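Local coordinates for protein polyketide synthase (Lyngbya majuscula 19L, PDB 3QIT) that acts as the thioesterase domain of curacin A biosynthesis, a decarboxylating enzyme of the alpha/beta-hydrolase fold that forms the terminal alkene of the product, at residues 26-32 against 53-59; 96-102 against 120-126. One frame throughout, in Å; residues are numbered along the deposited sequence. Where two conformers were deposited one is given.

Contact 1: residues 26-32 against 53-59; sequences HPVVLCI and GYRVVAP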
loop_
_atom_site.group_PDB
_atom_site.type_symbol
_atom_site.label_atom_id
_atom_site.label_comp_id
_atom_site.label_asym_id
_atom_site.label_seq_id
_atom_site.Cartn_x
_atom_site.Cartn_y
_atom_site.Cartn_z
ATOM N N HIS B 26 10.359 19.837 -26.751
ATOM C CA HIS B 26 9.362 20.878 -26.513
ATOM C C HIS B 26 8.833 20.848 -25.070
ATOM O O HIS B 26 8.944 19.810 -24.402
ATOM C CB HIS B 26 8.205 20.744 -27.511
ATOM C CG HIS B 26 8.555 21.148 -28.913
ATOM N ND1 HIS B 26 7.689 20.975 -29.974
ATOM C CD2 HIS B 26 9.679 21.705 -29.432
ATOM C CE1 HIS B 26 8.261 21.420 -31.083
ATOM N NE2 HIS B 26 9.471 21.859 -30.782
ATOM N N PRO B 27 8.246 21.974 -24.590
ATOM C CA PRO B 27 7.765 22.041 -23.202
ATOM C C PRO B 27 6.726 20.971 -22.934
ATOM O O PRO B 27 5.909 20.677 -23.805
ATOM C CB PRO B 27 7.106 23.430 -23.103
ATOM C CG PRO B 27 7.691 24.222 -24.209
ATOM C CD PRO B 27 8.177 23.282 -25.270
ATOM N N VAL B 28 6.750 20.426 -21.719
ATOM C CA VAL B 28 5.956 19.237 -21.400
ATOM C C VAL B 28 4.562 19.565 -20.872
ATOM O O VAL B 28 4.396 20.431 -20.010
ATOM C CB VAL B 28 6.707 18.335 -20.388
ATOM C CG1 VAL B 28 5.768 17.200 -19.859
ATOM C CG2 VAL B 28 7.987 17.766 -21.024
ATOM N N VAL B 29 3.573 18.827 -21.370
ATOM C CA VAL B 29 2.262 18.737 -20.727
ATOM C C VAL B 29 2.147 17.308 -20.213
ATOM O O VAL B 29 2.134 16.365 -20.999
ATOM C CB VAL B 29 1.104 19.037 -21.689
ATOM C CG1 VAL B 29 -0.270 18.980 -20.981
ATOM C CG2 VAL B 29 1.271 20.455 -22.307
ATOM N N LEU B 30 2.084 17.170 -18.899
ATOM C CA LEU B 30 1.987 15.849 -18.275
ATOM C C LEU B 30 0.508 15.600 -17.918
ATOM O O LEU B 30 -0.080 16.363 -17.155
ATOM C CB LEU B 30 2.890 15.783 -17.044
ATOM C CG LEU B 30 2.806 14.514 -16.164
ATOM C CD1 LEU B 30 3.192 13.293 -16.991
ATOM C CD2 LEU B 30 3.768 14.673 -15.007
ATOM N N CYS B 31 -0.072 14.525 -18.461
ATOM C CA CYS B 31 -1.512 14.225 -18.325
ATOM C C CYS B 31 -1.681 12.896 -17.568
ATOM O O CYS B 31 -1.074 11.890 -17.939
ATOM C CB CYS B 31 -2.165 14.035 -19.689
ATOM S SG CYS B 31 -1.994 15.499 -20.768
ATOM N N ILE B 32 -2.535 12.908 -16.545
ATOM C CA ILE B 32 -2.782 11.724 -15.709
ATOM C C ILE B 32 -4.239 11.271 -15.913
ATOM O O ILE B 32 -5.202 12.004 -15.560
ATOM C CB ILE B 32 -2.519 12.024 -14.185
ATOM C CG1 ILE B 32 -1.157 12.722 -13.972
ATOM C CG2 ILE B 32 -2.623 10.726 -13.341
ATOM C CD1 ILE B 32 0.053 11.909 -14.421
ATOM N N GLY B 53 3.392 22.829 -30.578
ATOM C CA GLY B 53 4.780 22.791 -30.098
ATOM C C GLY B 53 4.959 22.391 -28.641
ATOM O O GLY B 53 5.883 22.865 -27.963
ATOM N N TYR B 54 4.084 21.498 -28.182
ATOM C CA TYR B 54 4.199 20.891 -26.851
ATOM C C TYR B 54 4.531 19.433 -26.998
ATOM O O TYR B 54 4.209 18.823 -28.030
ATOM C CB TYR B 54 2.923 21.060 -26.026
ATOM C CG TYR B 54 2.756 22.483 -25.568
ATOM C CD1 TYR B 54 2.133 23.420 -26.390
ATOM C CD2 TYR B 54 3.290 22.910 -24.356
ATOM C CE1 TYR B 54 2.009 24.741 -25.998
ATOM C CE2 TYR B 54 3.156 24.245 -23.944
ATOM C CZ TYR B 54 2.517 25.148 -24.781
ATOM O OH TYR B 54 2.383 26.472 -24.412
ATOM N N ARG B 55 5.237 18.930 -25.989
ATOM C CA ARG B 55 5.519 17.511 -25.789
ATOM C C ARG B 55 4.493 17.022 -24.751
ATOM O O ARG B 55 4.538 17.407 -23.588
ATOM C CB ARG B 55 6.960 17.335 -25.288
ATOM C CG ARG B 55 7.338 15.906 -24.876
ATOM C CD ARG B 55 7.342 14.949 -26.040
ATOM N NE ARG B 55 7.976 13.691 -25.623
ATOM C CZ ARG B 55 8.257 12.680 -26.439
ATOM N NH1 ARG B 55 7.953 12.761 -27.719
ATOM N NH2 ARG B 55 8.816 11.569 -25.962
ATOM N N VAL B 56 3.549 16.195 -25.191
ATOM C CA VAL B 56 2.502 15.718 -24.283
ATOM C C VAL B 56 2.894 14.305 -23.833
ATOM O O VAL B 56 3.191 13.448 -24.647
ATOM C CB VAL B 56 1.118 15.684 -24.981
ATOM C CG1 VAL B 56 0.045 15.282 -24.007
ATOM C CG2 VAL B 56 0.798 17.069 -25.639
ATOM N N VAL B 57 2.908 14.096 -22.526
ATOM C CA VAL B 57 3.316 12.818 -21.961
ATOM C C VAL B 57 2.173 12.331 -21.060
ATOM O O VAL B 57 1.724 13.056 -20.172
ATOM C CB VAL B 57 4.604 12.974 -21.117
ATOM C CG1 VAL B 57 4.929 11.670 -20.397
ATOM C CG2 VAL B 57 5.788 13.404 -21.983
ATOM N N ALA B 58 1.712 11.092 -21.290
ATOM C CA ALA B 58 0.614 10.527 -20.533
ATOM C C ALA B 58 1.029 9.108 -20.116
ATOM O O ALA B 58 0.925 8.186 -20.909
ATOM C CB ALA B 58 -0.690 10.502 -21.383
ATOM N N PRO B 59 1.467 8.932 -18.869
ATOM C CA PRO B 59 1.835 7.584 -18.377
ATOM C C PRO B 59 0.600 6.731 -18.221
ATOM O O PRO B 59 -0.478 7.238 -17.869
ATOM C CB PRO B 59 2.431 7.854 -16.992
ATOM C CG PRO B 59 1.882 9.167 -16.593
ATOM C CD PRO B 59 1.691 9.966 -17.841
HETATM O O HOH W 1 5.745 19.122 -30.335
HETATM O O HOH W 2 -2.190 9.380 -18.301
#

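Contact 2: residues 96-102 against 120-126; sequences PLLLVGH and IKELILV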
loop_
_atom_site.group_PDB
_atom_site.type_symbol
_atom_site.label_atom_id
_atom_site.label_comp_id
_atom_site.label_asym_id
_atom_site.label_seq_id
_atom_site.Cartn_x
_atom_site.Cartn_y
_atom_site.Cartn_z
ATOM N N PRO B 96 9.582 23.773 -14.962
ATOM C CA PRO B 96 8.175 23.681 -14.547
ATOM C C PRO B 96 7.253 23.337 -15.718
ATOM O O PRO B 96 7.366 23.931 -16.806
ATOM C CB PRO B 96 7.864 25.078 -14.004
ATOM C CG PRO B 96 9.211 25.581 -13.497
ATOM C CD PRO B 96 10.218 25.029 -14.503
ATOM N N LEU B 97 6.357 22.373 -15.498
ATOM C CA LEU B 97 5.557 21.827 -16.594
ATOM C C LEU B 97 4.064 22.041 -16.337
ATOM O O LEU B 97 3.655 22.461 -15.243
ATOM C CB LEU B 97 5.868 20.329 -16.808
ATOM C CG LEU B 97 5.886 19.361 -15.612
ATOM C CD1 LEU B 97 4.485 19.105 -15.043
ATOM C CD2 LEU B 97 6.506 18.058 -16.023
ATOM N N LEU B 98 3.261 21.756 -17.352
ATOM C CA LEU B 98 1.811 21.849 -17.228
ATOM C C LEU B 98 1.328 20.472 -16.810
ATOM O O LEU B 98 1.660 19.497 -17.465
ATOM C CB LEU B 98 1.207 22.261 -18.571
ATOM C CG LEU B 98 1.597 23.658 -19.065
ATOM C CD1 LEU B 98 1.169 23.873 -20.521
ATOM C CD2 LEU B 98 1.032 24.761 -18.150
ATOM N N LEU B 99 0.610 20.395 -15.687
ATOM C CA LEU B 99 0.131 19.121 -15.157
ATOM C C LEU B 99 -1.385 19.083 -15.269
ATOM O O LEU B 99 -2.057 19.952 -14.733
ATOM C CB LEU B 99 0.545 18.958 -13.688
ATOM C CG LEU B 99 0.112 17.663 -12.986
ATOM C CD1 LEU B 99 0.603 16.408 -13.710
ATOM C CD2 LEU B 99 0.634 17.702 -11.548
ATOM N N VAL B 100 -1.910 18.055 -15.938
ATOM C CA VAL B 100 -3.339 17.953 -16.222
ATOM C C VAL B 100 -3.780 16.588 -15.693
ATOM O O VAL B 100 -3.085 15.586 -15.900
ATOM C CB VAL B 100 -3.608 17.991 -17.728
ATOM C CG1 VAL B 100 -5.134 18.020 -17.986
ATOM C CG2 VAL B 100 -2.919 19.224 -18.350
ATOM N N GLY B 101 -4.918 16.524 -15.017
ATOM C CA GLY B 101 -5.410 15.225 -14.509
ATOM C C GLY B 101 -6.897 15.169 -14.686
ATOM O O GLY B 101 -7.551 16.207 -14.625
ATOM N N HIS B 102 -7.434 13.971 -14.916
ATOM C CA HIS B 102 -8.877 13.786 -15.080
ATOM C C HIS B 102 -9.416 12.829 -14.006
ATOM O O HIS B 102 -8.914 11.704 -13.870
ATOM C CB HIS B 102 -9.201 13.171 -16.436
ATOM C CG HIS B 102 -10.651 12.832 -16.590
ATOM N ND1 HIS B 102 -11.116 11.536 -16.648
ATOM C CD2 HIS B 102 -11.742 13.628 -16.673
ATOM C CE1 HIS B 102 -12.435 11.550 -16.769
ATOM N NE2 HIS B 102 -12.842 12.802 -16.772
ATOM N N ILE B 120 5.736 22.582 -11.068
ATOM C CA ILE B 120 4.437 22.701 -11.760
ATOM C C ILE B 120 4.153 24.147 -12.128
ATOM O O ILE B 120 3.968 25.000 -11.248
ATOM C CB ILE B 120 3.247 22.174 -10.910
ATOM C CG1 ILE B 120 3.500 20.774 -10.291
ATOM C CG2 ILE B 120 1.937 22.194 -11.730
ATOM C CD1 ILE B 120 3.943 19.671 -11.264
ATOM N N LYS B 121 4.116 24.429 -13.428
ATOM C CA LYS B 121 3.820 25.791 -13.911
ATOM C C LYS B 121 2.338 26.120 -13.717
ATOM O O LYS B 121 1.982 27.209 -13.229
ATOM C CB LYS B 121 4.214 25.912 -15.396
ATOM C CG LYS B 121 3.853 27.222 -16.088
ATOM C CD LYS B 121 4.123 27.079 -17.595
ATOM C CE LYS B 121 4.371 28.429 -18.273
ATOM N NZ LYS B 121 3.178 29.296 -18.301
ATOM N N GLU B 122 1.476 25.184 -14.111
ATOM C CA GLU B 122 0.020 25.324 -13.941
ATOM C C GLU B 122 -0.571 23.948 -13.700
ATOM O O GLU B 122 -0.154 22.980 -14.321
ATOM C CB GLU B 122 -0.644 25.947 -15.180
ATOM C CG GLU B 122 -2.199 26.073 -15.097
ATOM C CD GLU B 122 -2.680 27.392 -14.475
ATOM O OE1 GLU B 122 -1.911 28.374 -14.495
ATOM O OE2 GLU B 122 -3.831 27.455 -13.985
ATOM N N LEU B 123 -1.539 23.890 -12.795
ATOM C CA LEU B 123 -2.238 22.666 -12.446
ATOM C C LEU B 123 -3.638 22.745 -13.019
ATOM O O LEU B 123 -4.400 23.650 -12.666
ATOM C CB LEU B 123 -2.305 22.548 -10.926
ATOM C CG LEU B 123 -2.968 21.324 -10.327
ATOM C CD1 LEU B 123 -2.207 20.003 -10.689
ATOM C CD2 LEU B 123 -3.092 21.489 -8.781
ATOM N N ILE B 124 -3.978 21.803 -13.895
ATOM C CA ILE B 124 -5.277 21.813 -14.588
ATOM C C ILE B 124 -6.035 20.574 -14.116
ATOM O O ILE B 124 -5.631 19.435 -14.414
ATOM C CB ILE B 124 -5.103 21.814 -16.126
ATOM C CG1 ILE B 124 -4.356 23.096 -16.529
ATOM C CG2 ILE B 124 -6.482 21.780 -16.813
ATOM C CD1 ILE B 124 -3.582 23.000 -17.780
ATOM N N LEU B 125 -7.111 20.811 -13.357
ATOM C CA LEU B 125 -7.839 19.734 -12.680
ATOM C C LEU B 125 -9.169 19.523 -13.368
ATOM O O LEU B 125 -10.071 20.342 -13.237
ATOM C CB LEU B 125 -8.022 20.081 -11.186
ATOM C CG LEU B 125 -6.683 20.337 -10.496
ATOM C CD1 LEU B 125 -6.928 20.833 -9.069
ATOM C CD2 LEU B 125 -5.818 19.065 -10.497
ATOM N N VAL B 126 -9.268 18.447 -14.151
ATOM C CA VAL B 126 -10.480 18.213 -14.935
ATOM C C VAL B 126 -11.354 17.237 -14.185
ATOM O O VAL B 126 -10.935 16.101 -13.926
ATOM C CB VAL B 126 -10.157 17.656 -16.338
ATOM C CG1 VAL B 126 -11.433 17.532 -17.186
ATOM C CG2 VAL B 126 -9.177 18.591 -17.043
#

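Contact 1: residues 26-32 against 53-59
V29 bonds R55 through its N and V57 through its O, in a run of four backbone hydrogen bonds between the parallel strands 28-32 and 55-59. The four alternate in direction: R55 N to P27 O, V29 N to R55 O, V57 N to V29 O and C31 N to V57 O. The V57 N to V29 O bond is 2.8 Å long and nearly straight, 171° at the hydrogen. CA-H...O contacts fill in between, the shortest from V28 CA to R55 O at 3.2 Å.

Apolar side chains meet on both faces of the sheet. On the V29 and V56 face, V29 CG2 lies 3.8 Å from Y54 CD2. C31 SG comes equally near V56 CG1, because it is turned anti to the carbonyl carbon (chi1 -59°). On the L30 and V57 face, L30 CD1 reaches 3.7 Å to P59 CD, the two side chains crossing at about a right angle.

Water closes each end. One water joins H26 ND1, 2.7 Å away, to Y54 O. A second donates to C31 O and P59 O. The H26 side chain rests on G53, with CB 3.2 Å from G53 O. G53 has positive phi and ends helix 43-51 in a Schellman motif.

R55 sends its guanidinium away from the contact, where NH1 bonds G22 O. The pair forms a right-handed beta-alpha-beta unit with helix 43-51, whose L49 packs on V29 and V56. Strand 97-102 flanks 28-32, and strand 14-21 flanks 55-59.

Contact 2: residues 96-102 against 120-126
L99 N donates to E122 O and L99 O accepts from I124 N, two of five hydrogen bonds that join parallel strands whose axes diverge by only 12°. The others are K121 N to L97 O, G101 N to I124 O and V126 N to G101 O. L99 N to E122 O is almost straight, at 175°. A beta bulge shifts the register by one residue between L97 and L98. The K121 N to L97 O bond there is more bent, and E122 N is buried without a partner.

On the face of L97, L99, I120 and L123, I120 CD1 lies 3.9 Å from both L97 CD1 and L99 CD2. L97 brings its CD1 to I120 with CG set between the backbone N and the carbonyl carbon (chi1 49°). L99 and L123 run side by side, with L99 CD2 3.8 Å from L123 CD1. Helix 104-115 packs over L99 and L123.

Strand, helix 104-115 and strand make a beta-alpha-beta unit of the alpha/beta-hydrolase core. The sequence from G101, at the end of the first strand, fits a nucleophile elbow (GxSxG), in which G101 would be the first glycine.

On the other face, L98 CD2 lies 3.6 Å from E122 CB. V100 and I124 point the same way, V100 CG2 meeting I124 CD1 at 3.9 Å. V100 CG1 approaches V126 CG2 at 4.2 Å. With an alanine in place of V100, both gamma methyls go, and a gap would probably open beside I124 and V126, under I283 of helix 276-284. E122 turns its carboxylate away, where OE2 bonds T235 OG1 and makes a salt bridge to K261. V126 CG1 lies in plane at the edge of the H102 ring, 3.9 Å from CD2, while H102 NE2 bonds H269 O.

How the contacts relate
Contacts 1 and 2 lie in one mixed sheet, with centres about 10 Å apart. Their inner strands, 28-32 and 97-102, are neighbours, giving the order 55-59, 28-32, 97-102, 120-126. L30 connects them: its N lies 2.8 Å from L98 O, and its O lies 2.8 Å from V100 N, both probable hydrogen bonds. Along the chain, both strands of contact 1 come before those of contact 2. Each is one beta-alpha-beta unit, with helix 43-51 in the first and helix 104-115 in the second. Together they form the middle of the hydrolase sheet, from which the probable nucleophile S103 follows strand 97-102.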